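Local atomic coordinates of putative glucosidase lplD, ALPHA-GALACTURONIDASE (Bacillus subtilis, PDB entry 3FEF), a protein that hydrolyses alpha-1,4-linked galacturonic acid units, releasing alpha-D-galacturonate, as an NAD(+)- and manganese-dependent member of glycosyl hydrolase family 4. Residues N200-T211 / S378-A389; R391-V399 / L410-P419. All coordinates share one frame; numbering follows the deposited sequence.

From the N terminus, the chain first runs through the Rossmann-type part with its parallel sheet, which probably binds NAD(+) as in relatives, and then enters the hairpin of strands 197-202 and 207-215. Contact 1 closes a long loop of 166 residues by bringing 378-389, the start of helix 383-405, back onto this hairpin. Contact 2 opens only after contact 1 has closed: the same helix, now at 391-399, pairs with 410-419 across a connection of ten residues. The two follow in series, neither nesting nor crossing. They also touch, Ile204 CG2 lying 3.6 Å from Ile393 CD1, so the hairpin that carries His206 packs directly on helix 383-405.

Contact 1: N200-T211 / S378-A389; sequences NVLGINHFTWIT and SGALPKGVEMLA. With MG (magnesium ion), chain G.
Val385 packs against the indole of Trp209 where helix 383-389 runs nearly antiparallel to strand 207-210. Its CG1 sits over the face of the five-membered ring, 3.5 Å from the centroid, in a CH-pi contact, while CG2 lies against the six-membered half, 3.7 Å from Trp209 CZ2. With Trp209 CG beside the backbone N (chi1 -62°), the indole brings NE1 3.6 Å above the centre of the Phe207 ring. Phe207 CE2 reaches Val385 CG1 at 3.8 Å. Leu381 CD2 fills the corner between Trp209 CB and Leu202 CG. Were Trp209 an alanine, Val385 and one face of Phe207 would probably lose their cover and a gap would open beneath the helix. The strands form a beta hairpin whose type II turn, Ile204 to Phe207, presents His206; its NE2 binds the magnesium ion at 2.3 Å, alongside Cys169 and three waters. The partly exposed margin is looser, Thr211 CG2 lying 4.0 Å from Ala380 O. The buried Asn200 ND2 donates to Ser378 O at 3.0 Å (172°) and to Thr211 OG1, while OD1 accepts from Gln374 of the third subunit. Water 1 bridges Val201 O and Ser378 OG, which also hydrogen-bonds to Ile376 O.

Contact 2: R391-V399 / L410-P419; sequences RHISNQEAV and LAFQAFLNDP
Ala398 and Ala414 meet where helices 391-399 and 410-417 pack as an antiparallel pair, their axes 8.6 Å apart at 160°. Small residues permit this spacing: Ala398 CB lies 4.1 Å from Ala414 CB, and Ala414 CB also touches the backbone O of Asn395 and CG2 of Val399. Leu410 closes this apolar end, its CD2 resting against Ala398 O and its CG against Ala398 CB.

Direct hydrogen bonds gather round Asn417 at the other end. The extended Arg391, its CG anti to the backbone N (chi1 -180°), grips Asn417 O side-on with two nitrogens, NE at 3.0 Å and NH2 at 3.2 Å. The oxygen lies close to the guanidinium plane, but NH2 approaches from above the carbonyl plane. Asn417 ND2 donates to Asn395 OD1 at 2.9 Å, the two amides being turned 79° apart. Across the subunit interface the pairing is reciprocal: Arg391 NH1 bonds to Asn417 OD1 of the second subunit, and Asn417 OD1 to Arg391 NH1 of that subunit.

Pro419 gives the nonpolar contact, its CG over the centre of the Arg391 guanidinium and 3.5 Å from His392 CE1; His392 NE2 bonds to Phe276 O. Asp418 OD1 is bonded to Leu420 N, and OD2 to Gly112 N. Among the waters, water 6 joins His392 ND1, Asn395 ND2 and Asp418, donating to Asp418 OD2 at 2.9 Å.

Contact 1: N200-T211 / S378-A389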
loop_
_atom_site.group_PDB
_atom_site.type_symbol
_atom_site.label_atom_id
_atom_site.label_comp_id
_atom_site.label_asym_id
_atom_site.label_seq_id
_atom_site.Cartn_x
_atom_site.Cartn_y
_atom_site.Cartn_z
ATOM N N ASN A 200 16.113 -18.857 -6.313
ATOM C CA ASN A 200 15.182 -17.775 -6.084
ATOM C C ASN A 200 15.786 -16.504 -6.643
ATOM O O ASN A 200 16.675 -15.902 -6.036
ATOM C CB ASN A 200 14.851 -17.605 -4.599
ATOM C CG ASN A 200 13.800 -16.525 -4.362
ATOM O OD1 ASN A 200 12.704 -16.609 -4.885
ATOM N ND2 ASN A 200 14.139 -15.503 -3.589
ATOM N N VAL A 201 15.297 -16.097 -7.810
ATOM C CA VAL A 201 15.901 -15.003 -8.553
ATOM C C VAL A 201 14.969 -13.781 -8.641
ATOM O O VAL A 201 13.747 -13.917 -8.787
ATOM C CB VAL A 201 16.287 -15.487 -9.953
ATOM C CG1 VAL A 201 15.048 -15.866 -10.735
ATOM C CG2 VAL A 201 17.126 -14.433 -10.695
ATOM N N LEU A 202 15.551 -12.591 -8.547
ATOM C CA LEU A 202 14.763 -11.376 -8.465
ATOM C C LEU A 202 15.583 -10.135 -8.793
ATOM O O LEU A 202 16.807 -10.115 -8.634
ATOM C CB LEU A 202 14.075 -11.261 -7.097
ATOM C CG LEU A 202 14.908 -11.090 -5.804
ATOM C CD1 LEU A 202 14.065 -10.453 -4.701
ATOM C CD2 LEU A 202 15.466 -12.424 -5.303
ATOM N N GLY A 203 14.904 -9.096 -9.269
ATOM C CA GLY A 203 15.590 -7.881 -9.680
ATOM C C GLY A 203 14.892 -7.265 -10.874
ATOM O O GLY A 203 13.679 -7.370 -11.032
ATOM N N ILE A 204 15.654 -6.583 -11.698
ATOM C CA ILE A 204 15.134 -6.081 -12.953
ATOM C C ILE A 204 16.054 -6.699 -14.002
ATOM O O ILE A 204 17.162 -7.143 -13.671
ATOM C CB ILE A 204 15.215 -4.556 -13.014
ATOM C CG1 ILE A 204 16.648 -4.096 -12.763
ATOM C CG2 ILE A 204 14.271 -3.922 -11.978
ATOM C CD1 ILE A 204 16.803 -2.559 -12.691
ATOM N N ASN A 205 15.603 -6.738 -15.249
ATOM C CA ASN A 205 16.358 -7.389 -16.325
ATOM C C ASN A 205 17.836 -6.960 -16.412
ATOM O O ASN A 205 18.154 -5.773 -16.336
ATOM C CB ASN A 205 15.649 -7.156 -17.674
ATOM C CG ASN A 205 16.274 -7.963 -18.809
ATOM O OD1 ASN A 205 16.333 -9.212 -18.774
ATOM N ND2 ASN A 205 16.776 -7.259 -19.795
ATOM N N HIS A 206 18.730 -7.929 -16.578
ATOM C CA HIS A 206 20.189 -7.698 -16.579
ATOM C C HIS A 206 20.771 -7.261 -15.242
ATOM O O HIS A 206 21.975 -7.036 -15.134
ATOM C CB HIS A 206 20.616 -6.721 -17.696
ATOM C CG HIS A 206 20.377 -7.254 -19.073
ATOM N ND1 HIS A 206 20.245 -6.445 -20.177
ATOM C CD2 HIS A 206 20.190 -8.522 -19.512
ATOM C CE1 HIS A 206 20.028 -7.194 -21.246
ATOM N NE2 HIS A 206 19.996 -8.459 -20.868
ATOM N N PHE A 207 19.918 -7.132 -14.233
ATOM C CA PHE A 207 20.353 -6.781 -12.879
ATOM C C PHE A 207 19.542 -7.654 -11.906
ATOM O O PHE A 207 18.825 -7.151 -11.039
ATOM C CB PHE A 207 20.104 -5.296 -12.608
ATOM C CG PHE A 207 20.864 -4.745 -11.410
ATOM C CD1 PHE A 207 22.258 -4.833 -11.345
ATOM C CD2 PHE A 207 20.183 -4.125 -10.367
ATOM C CE1 PHE A 207 22.961 -4.319 -10.248
ATOM C CE2 PHE A 207 20.873 -3.619 -9.273
ATOM C CZ PHE A 207 22.273 -3.715 -9.218
ATOM N N THR A 208 19.656 -8.967 -12.112
ATOM C CA THR A 208 18.966 -9.986 -11.359
ATOM C C THR A 208 19.883 -10.630 -10.325
ATOM O O THR A 208 21.098 -10.727 -10.525
ATOM C CB THR A 208 18.483 -11.110 -12.299
ATOM O OG1 THR A 208 19.484 -11.321 -13.301
ATOM C CG2 THR A 208 17.184 -10.725 -12.985
ATOM N N TRP A 209 19.288 -11.089 -9.225
ATOM C CA TRP A 209 20.054 -11.593 -8.105
ATOM C C TRP A 209 19.427 -12.858 -7.561
ATOM O O TRP A 209 18.199 -13.015 -7.532
ATOM C CB TRP A 209 20.123 -10.527 -7.000
ATOM C CG TRP A 209 20.829 -9.298 -7.491
ATOM C CD1 TRP A 209 20.329 -8.343 -8.333
ATOM C CD2 TRP A 209 22.175 -8.907 -7.187
ATOM N NE1 TRP A 209 21.286 -7.384 -8.573
ATOM C CE2 TRP A 209 22.425 -7.702 -7.879
ATOM C CE3 TRP A 209 23.192 -9.461 -6.400
ATOM C CZ2 TRP A 209 23.651 -7.042 -7.811
ATOM C CZ3 TRP A 209 24.413 -8.803 -6.328
ATOM C CH2 TRP A 209 24.635 -7.609 -7.026
ATOM N N ILE A 210 20.280 -13.748 -7.089
ATOM C CA ILE A 210 19.816 -14.981 -6.507
ATOM C C ILE A 210 20.110 -14.938 -5.037
ATOM O O ILE A 210 21.268 -14.880 -4.617
ATOM C CB ILE A 210 20.502 -16.198 -7.184
ATOM C CG1 ILE A 210 20.099 -16.247 -8.658
ATOM C CG2 ILE A 210 20.143 -17.483 -6.448
ATOM C CD1 ILE A 210 20.927 -17.275 -9.557
ATOM N N THR A 211 19.049 -14.958 -4.240
ATOM C CA THR A 211 19.182 -14.849 -2.796
ATOM C C THR A 211 19.059 -16.225 -2.116
ATOM O O THR A 211 19.388 -16.377 -0.944
ATOM C CB THR A 211 18.102 -13.910 -2.250
ATOM O OG1 THR A 211 16.819 -14.409 -2.640
ATOM C CG2 THR A 211 18.266 -12.536 -2.842
ATOM N N SER A 378 8.995 -13.413 -4.200
ATOM C CA SER A 378 10.402 -13.759 -4.108
ATOM C C SER A 378 11.187 -13.010 -3.032
ATOM O O SER A 378 12.391 -13.188 -2.924
ATOM C CB SER A 378 11.045 -13.561 -5.480
ATOM O OG SER A 378 10.440 -14.468 -6.408
ATOM N N GLY A 379 10.510 -12.155 -2.257
ATOM C CA GLY A 379 11.158 -11.453 -1.152
ATOM C C GLY A 379 11.931 -10.202 -1.555
ATOM O O GLY A 379 11.590 -9.557 -2.533
ATOM N N ALA A 380 12.954 -9.865 -0.768
ATOM C CA ALA A 380 13.734 -8.635 -0.911
ATOM C C ALA A 380 15.130 -8.867 -1.499
ATOM O O ALA A 380 15.733 -9.911 -1.309
ATOM C CB ALA A 380 13.886 -7.926 0.481
ATOM N N LEU A 381 15.655 -7.850 -2.172
ATOM C CA LEU A 381 17.053 -7.820 -2.586
ATOM C C LEU A 381 17.916 -7.443 -1.391
ATOM O O LEU A 381 17.397 -6.990 -0.386
ATOM C CB LEU A 381 17.210 -6.772 -3.690
ATOM C CG LEU A 381 16.474 -7.119 -5.010
ATOM C CD1 LEU A 381 16.122 -5.850 -5.802
ATOM C CD2 LEU A 381 17.320 -8.063 -5.847
ATOM N N PRO A 382 19.240 -7.641 -1.480
ATOM C CA PRO A 382 20.090 -6.980 -0.477
ATOM C C PRO A 382 19.836 -5.473 -0.520
ATOM O O PRO A 382 19.555 -4.923 -1.587
ATOM C CB PRO A 382 21.509 -7.255 -0.976
ATOM C CG PRO A 382 21.394 -8.531 -1.760
ATOM C CD PRO A 382 19.998 -8.537 -2.368
ATOM N N LYS A 383 19.976 -4.808 0.619
ATOM C CA LYS A 383 19.609 -3.405 0.728
ATOM C C LYS A 383 20.373 -2.512 -0.271
ATOM O O LYS A 383 19.770 -1.667 -0.968
ATOM C CB LYS A 383 19.783 -2.932 2.174
ATOM C CG LYS A 383 19.487 -1.444 2.382
ATOM C CD LYS A 383 18.046 -1.115 2.081
ATOM C CE LYS A 383 17.113 -1.897 3.003
ATOM N NZ LYS A 383 15.710 -1.777 2.490
ATOM N N GLY A 384 21.681 -2.729 -0.386
ATOM C CA GLY A 384 22.485 -1.985 -1.369
ATOM C C GLY A 384 21.985 -2.158 -2.800
ATOM O O GLY A 384 21.993 -1.224 -3.605
ATOM N N VAL A 385 21.551 -3.368 -3.114
ATOM C CA VAL A 385 21.109 -3.695 -4.467
ATOM C C VAL A 385 19.744 -3.081 -4.706
ATOM O O VAL A 385 19.455 -2.608 -5.795
ATOM C CB VAL A 385 21.054 -5.227 -4.662
ATOM C CG1 VAL A 385 20.483 -5.588 -6.018
ATOM C CG2 VAL A 385 22.446 -5.788 -4.518
ATOM N N GLU A 386 18.916 -3.082 -3.665
ATOM C CA GLU A 386 17.567 -2.534 -3.752
ATOM C C GLU A 386 17.608 -1.002 -3.935
ATOM O O GLU A 386 16.809 -0.426 -4.671
ATOM C CB GLU A 386 16.769 -2.943 -2.501
ATOM C CG GLU A 386 15.448 -2.238 -2.297
ATOM C CD GLU A 386 14.886 -2.493 -0.905
ATOM O OE1 GLU A 386 14.519 -3.650 -0.570
ATOM O OE2 GLU A 386 14.819 -1.531 -0.127
HETATM N N MSE A 387 18.555 -0.345 -3.291
HETATM C CA MSE A 387 18.753 1.083 -3.522
HETATM C C MSE A 387 19.121 1.372 -4.980
HETATM O O MSE A 387 18.585 2.280 -5.616
HETATM C CB MSE A 387 19.830 1.635 -2.584
HETATM C CG MSE A 387 19.428 1.654 -1.114
HETATM SE SE MSE A 387 21.002 1.672 0.070
HETATM C CE MSE A 387 21.879 3.233 -0.696
ATOM N N LEU A 388 20.038 0.589 -5.531
ATOM C CA LEU A 388 20.373 0.790 -6.929
ATOM C C LEU A 388 19.175 0.493 -7.849
ATOM O O LEU A 388 18.920 1.224 -8.822
ATOM C CB LEU A 388 21.609 -0.040 -7.303
ATOM C CG LEU A 388 22.930 0.578 -6.822
ATOM C CD1 LEU A 388 24.038 -0.478 -6.686
ATOM C CD2 LEU A 388 23.357 1.739 -7.740
ATOM N N ALA A 389 18.446 -0.576 -7.548
ATOM C CA ALA A 389 17.355 -1.024 -8.424
ATOM C C ALA A 389 16.212 -0.007 -8.426
ATOM O O ALA A 389 15.637 0.239 -9.473
ATOM C CB ALA A 389 16.843 -2.385 -8.011
HETATM MG MG MG G . 19.116 -10.300 -21.933
HETATM O O HOH W 1 12.065 -15.713 -8.351
HETATM O O HOH W 2 21.069 -11.410 -22.585
HETATM O O HOH W 3 18.357 -12.128 -23.242
HETATM O O HOH W 4 17.181 -8.996 -22.116
#

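Contact 2: R391-V399 / L410-P419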
loop_
_atom_site.group_PDB
_atom_site.type_symbol
_atom_site.label_atom_id
_atom_site.label_comp_id
_atom_site.label_asym_id
_atom_site.label_seq_id
_atom_site.Cartn_x
_atom_site.Cartn_y
_atom_site.Cartn_z
ATOM N N ARG A 391 16.577 3.132 -7.974
ATOM C CA ARG A 391 17.108 4.216 -8.773
ATOM C C ARG A 391 16.940 4.002 -10.293
ATOM O O ARG A 391 16.463 4.886 -10.995
ATOM C CB ARG A 391 18.559 4.406 -8.397
ATOM C CG ARG A 391 19.228 5.515 -9.153
ATOM C CD ARG A 391 20.454 5.947 -8.404
ATOM N NE ARG A 391 21.277 6.766 -9.273
ATOM C CZ ARG A 391 22.568 6.986 -9.068
ATOM N NH1 ARG A 391 23.197 6.436 -8.032
ATOM N NH2 ARG A 391 23.226 7.743 -9.920
ATOM N N HIS A 392 17.337 2.829 -10.797
ATOM C CA HIS A 392 17.154 2.491 -12.216
ATOM C C HIS A 392 15.683 2.415 -12.603
ATOM O O HIS A 392 15.274 2.836 -13.681
ATOM C CB HIS A 392 17.833 1.150 -12.551
ATOM C CG HIS A 392 19.327 1.206 -12.498
ATOM N ND1 HIS A 392 20.082 1.830 -13.467
ATOM C CD2 HIS A 392 20.211 0.718 -11.586
ATOM C CE1 HIS A 392 21.362 1.735 -13.155
ATOM N NE2 HIS A 392 21.470 1.059 -12.023
ATOM N N ILE A 393 14.885 1.818 -11.737
ATOM C CA ILE A 393 13.460 1.825 -11.969
ATOM C C ILE A 393 12.884 3.250 -12.128
ATOM O O ILE A 393 12.148 3.499 -13.084
ATOM C CB ILE A 393 12.728 0.984 -10.919
ATOM C CG1 ILE A 393 13.005 -0.504 -11.204
ATOM C CG2 ILE A 393 11.220 1.279 -10.953
ATOM C CD1 ILE A 393 12.471 -1.423 -10.171
ATOM N N SER A 394 13.229 4.175 -11.223
ATOM C CA SER A 394 12.901 5.603 -11.413
ATOM C C SER A 394 13.177 6.047 -12.837
ATOM O O SER A 394 12.342 6.654 -13.484
ATOM C CB SER A 394 13.787 6.486 -10.532
ATOM O OG SER A 394 13.191 6.673 -9.298
ATOM N N ASN A 395 14.393 5.779 -13.291
ATOM C CA ASN A 395 14.828 6.146 -14.637
ATOM C C ASN A 395 14.038 5.486 -15.756
ATOM O O ASN A 395 13.643 6.139 -16.747
ATOM C CB ASN A 395 16.324 5.867 -14.780
ATOM C CG ASN A 395 17.132 6.711 -13.833
ATOM O OD1 ASN A 395 16.592 7.656 -13.230
ATOM N ND2 ASN A 395 18.405 6.366 -13.650
ATOM N N GLN A 396 13.809 4.189 -15.600
ATOM C CA GLN A 396 12.986 3.437 -16.551
ATOM C C GLN A 396 11.537 3.952 -16.628
ATOM O O GLN A 396 11.005 4.127 -17.717
ATOM C CB GLN A 396 13.056 1.935 -16.230
ATOM C CG GLN A 396 14.478 1.376 -16.467
ATOM C CD GLN A 396 14.705 -0.023 -15.862
ATOM O OE1 GLN A 396 13.847 -0.556 -15.165
ATOM N NE2 GLN A 396 15.885 -0.595 -16.107
ATOM N N GLU A 397 10.908 4.220 -15.485
ATOM C CA GLU A 397 9.564 4.812 -15.471
ATOM C C GLU A 397 9.535 6.176 -16.167
ATOM O O GLU A 397 8.626 6.471 -16.920
ATOM C CB GLU A 397 9.020 4.972 -14.026
ATOM C CG GLU A 397 8.677 3.680 -13.278
ATOM C CD GLU A 397 7.567 2.866 -13.955
ATOM O OE1 GLU A 397 6.414 3.369 -14.043
ATOM O OE2 GLU A 397 7.842 1.712 -14.389
ATOM N N ALA A 398 10.515 7.020 -15.884
ATOM C CA ALA A 398 10.590 8.353 -16.493
ATOM C C ALA A 398 10.779 8.262 -18.002
ATOM O O ALA A 398 10.168 9.025 -18.768
ATOM C CB ALA A 398 11.707 9.149 -15.874
ATOM N N VAL A 399 11.618 7.325 -18.437
ATOM C CA VAL A 399 11.834 7.125 -19.870
ATOM C C VAL A 399 10.537 6.732 -20.570
ATOM O O VAL A 399 10.205 7.277 -21.622
ATOM C CB VAL A 399 12.968 6.110 -20.172
ATOM C CG1 VAL A 399 13.005 5.754 -21.664
ATOM C CG2 VAL A 399 14.345 6.693 -19.741
ATOM N N LEU A 410 11.989 15.539 -19.128
ATOM C CA LEU A 410 11.922 14.426 -18.173
ATOM C C LEU A 410 12.955 13.333 -18.483
ATOM O O LEU A 410 13.557 12.752 -17.570
ATOM C CB LEU A 410 10.517 13.836 -18.112
ATOM C CG LEU A 410 10.395 12.604 -17.208
ATOM C CD1 LEU A 410 10.579 13.018 -15.749
ATOM C CD2 LEU A 410 9.065 11.893 -17.414
ATOM N N ALA A 411 13.164 13.067 -19.767
ATOM C CA ALA A 411 14.168 12.089 -20.199
ATOM C C ALA A 411 15.580 12.511 -19.787
ATOM O O ALA A 411 16.416 11.682 -19.454
ATOM C CB ALA A 411 14.090 11.883 -21.711
ATOM N N PHE A 412 15.841 13.807 -19.811
ATOM C CA PHE A 412 17.141 14.318 -19.376
ATOM C C PHE A 412 17.355 14.125 -17.868
ATOM O O PHE A 412 18.467 13.850 -17.421
ATOM C CB PHE A 412 17.312 15.797 -19.767
ATOM C CG PHE A 412 18.687 16.336 -19.477
ATOM C CD1 PHE A 412 19.817 15.638 -19.892
ATOM C CD2 PHE A 412 18.849 17.505 -18.765
ATOM C CE1 PHE A 412 21.073 16.108 -19.623
ATOM C CE2 PHE A 412 20.107 17.990 -18.486
ATOM C CZ PHE A 412 21.226 17.292 -18.919
ATOM N N GLN A 413 16.284 14.272 -17.088
ATOM C CA GLN A 413 16.331 13.958 -15.657
ATOM C C GLN A 413 16.754 12.513 -15.422
ATOM O O GLN A 413 17.613 12.246 -14.590
ATOM C CB GLN A 413 14.980 14.219 -14.997
ATOM C CG GLN A 413 14.530 15.664 -15.144
ATOM C CD GLN A 413 15.525 16.608 -14.510
ATOM O OE1 GLN A 413 15.894 17.633 -15.091
ATOM N NE2 GLN A 413 15.990 16.252 -13.321
ATOM N N ALA A 414 16.160 11.581 -16.157
ATOM C CA ALA A 414 16.573 10.187 -16.035
ATOM C C ALA A 414 18.047 10.065 -16.446
ATOM O O ALA A 414 18.868 9.507 -15.709
ATOM C CB ALA A 414 15.678 9.285 -16.893
ATOM N N PHE A 415 18.375 10.603 -17.618
ATOM C CA PHE A 415 19.754 10.648 -18.088
ATOM C C PHE A 415 20.712 11.099 -16.992
ATOM O O PHE A 415 21.745 10.448 -16.762
ATOM C CB PHE A 415 19.860 11.562 -19.315
ATOM C CG PHE A 415 21.152 11.411 -20.104
ATOM C CD1 PHE A 415 22.228 12.260 -19.875
ATOM C CD2 PHE A 415 21.264 10.447 -21.108
ATOM C CE1 PHE A 415 23.411 12.152 -20.625
ATOM C CE2 PHE A 415 22.438 10.314 -21.854
ATOM C CZ PHE A 415 23.516 11.175 -21.620
ATOM N N LEU A 416 20.375 12.210 -16.326
ATOM C CA LEU A 416 21.194 12.728 -15.225
ATOM C C LEU A 416 21.252 11.814 -13.997
ATOM O O LEU A 416 22.221 11.824 -13.237
ATOM C CB LEU A 416 20.672 14.106 -14.772
ATOM C CG LEU A 416 20.857 15.324 -15.682
ATOM C CD1 LEU A 416 20.319 16.593 -14.993
ATOM C CD2 LEU A 416 22.329 15.471 -16.034
ATOM N N ASN A 417 20.183 11.069 -13.762
ATOM C CA ASN A 417 20.109 10.197 -12.602
ATOM C C ASN A 417 20.788 8.830 -12.835
ATOM O O ASN A 417 20.805 7.969 -11.943
ATOM C CB ASN A 417 18.634 10.007 -12.236
ATOM C CG ASN A 417 18.434 9.535 -10.811
ATOM O OD1 ASN A 417 19.149 9.951 -9.902
ATOM N ND2 ASN A 417 17.438 8.689 -10.604
ATOM N N ASP A 418 21.338 8.615 -14.028
ATOM C CA ASP A 418 21.963 7.318 -14.340
ATOM C C ASP A 418 23.369 7.202 -13.768
ATOM O O ASP A 418 24.194 8.069 -13.973
ATOM C CB ASP A 418 21.980 7.064 -15.852
ATOM C CG ASP A 418 22.557 5.696 -16.212
ATOM O OD1 ASP A 418 23.786 5.607 -16.456
ATOM O OD2 ASP A 418 21.791 4.703 -16.225
ATOM N N PRO A 419 23.647 6.117 -13.039
ATOM C CA PRO A 419 24.959 5.912 -12.418
ATOM C C PRO A 419 26.147 6.104 -13.376
ATOM O O PRO A 419 27.232 6.453 -12.927
ATOM C CB PRO A 419 24.906 4.455 -11.954
ATOM C CG PRO A 419 23.439 4.205 -11.711
ATOM C CD PRO A 419 22.698 5.035 -12.726
HETATM O O HOH W 5 23.568 9.993 -12.108
HETATM O O HOH W 6 19.237 3.923 -15.143
HETATM O O HOH W 7 15.724 7.855 -7.978
#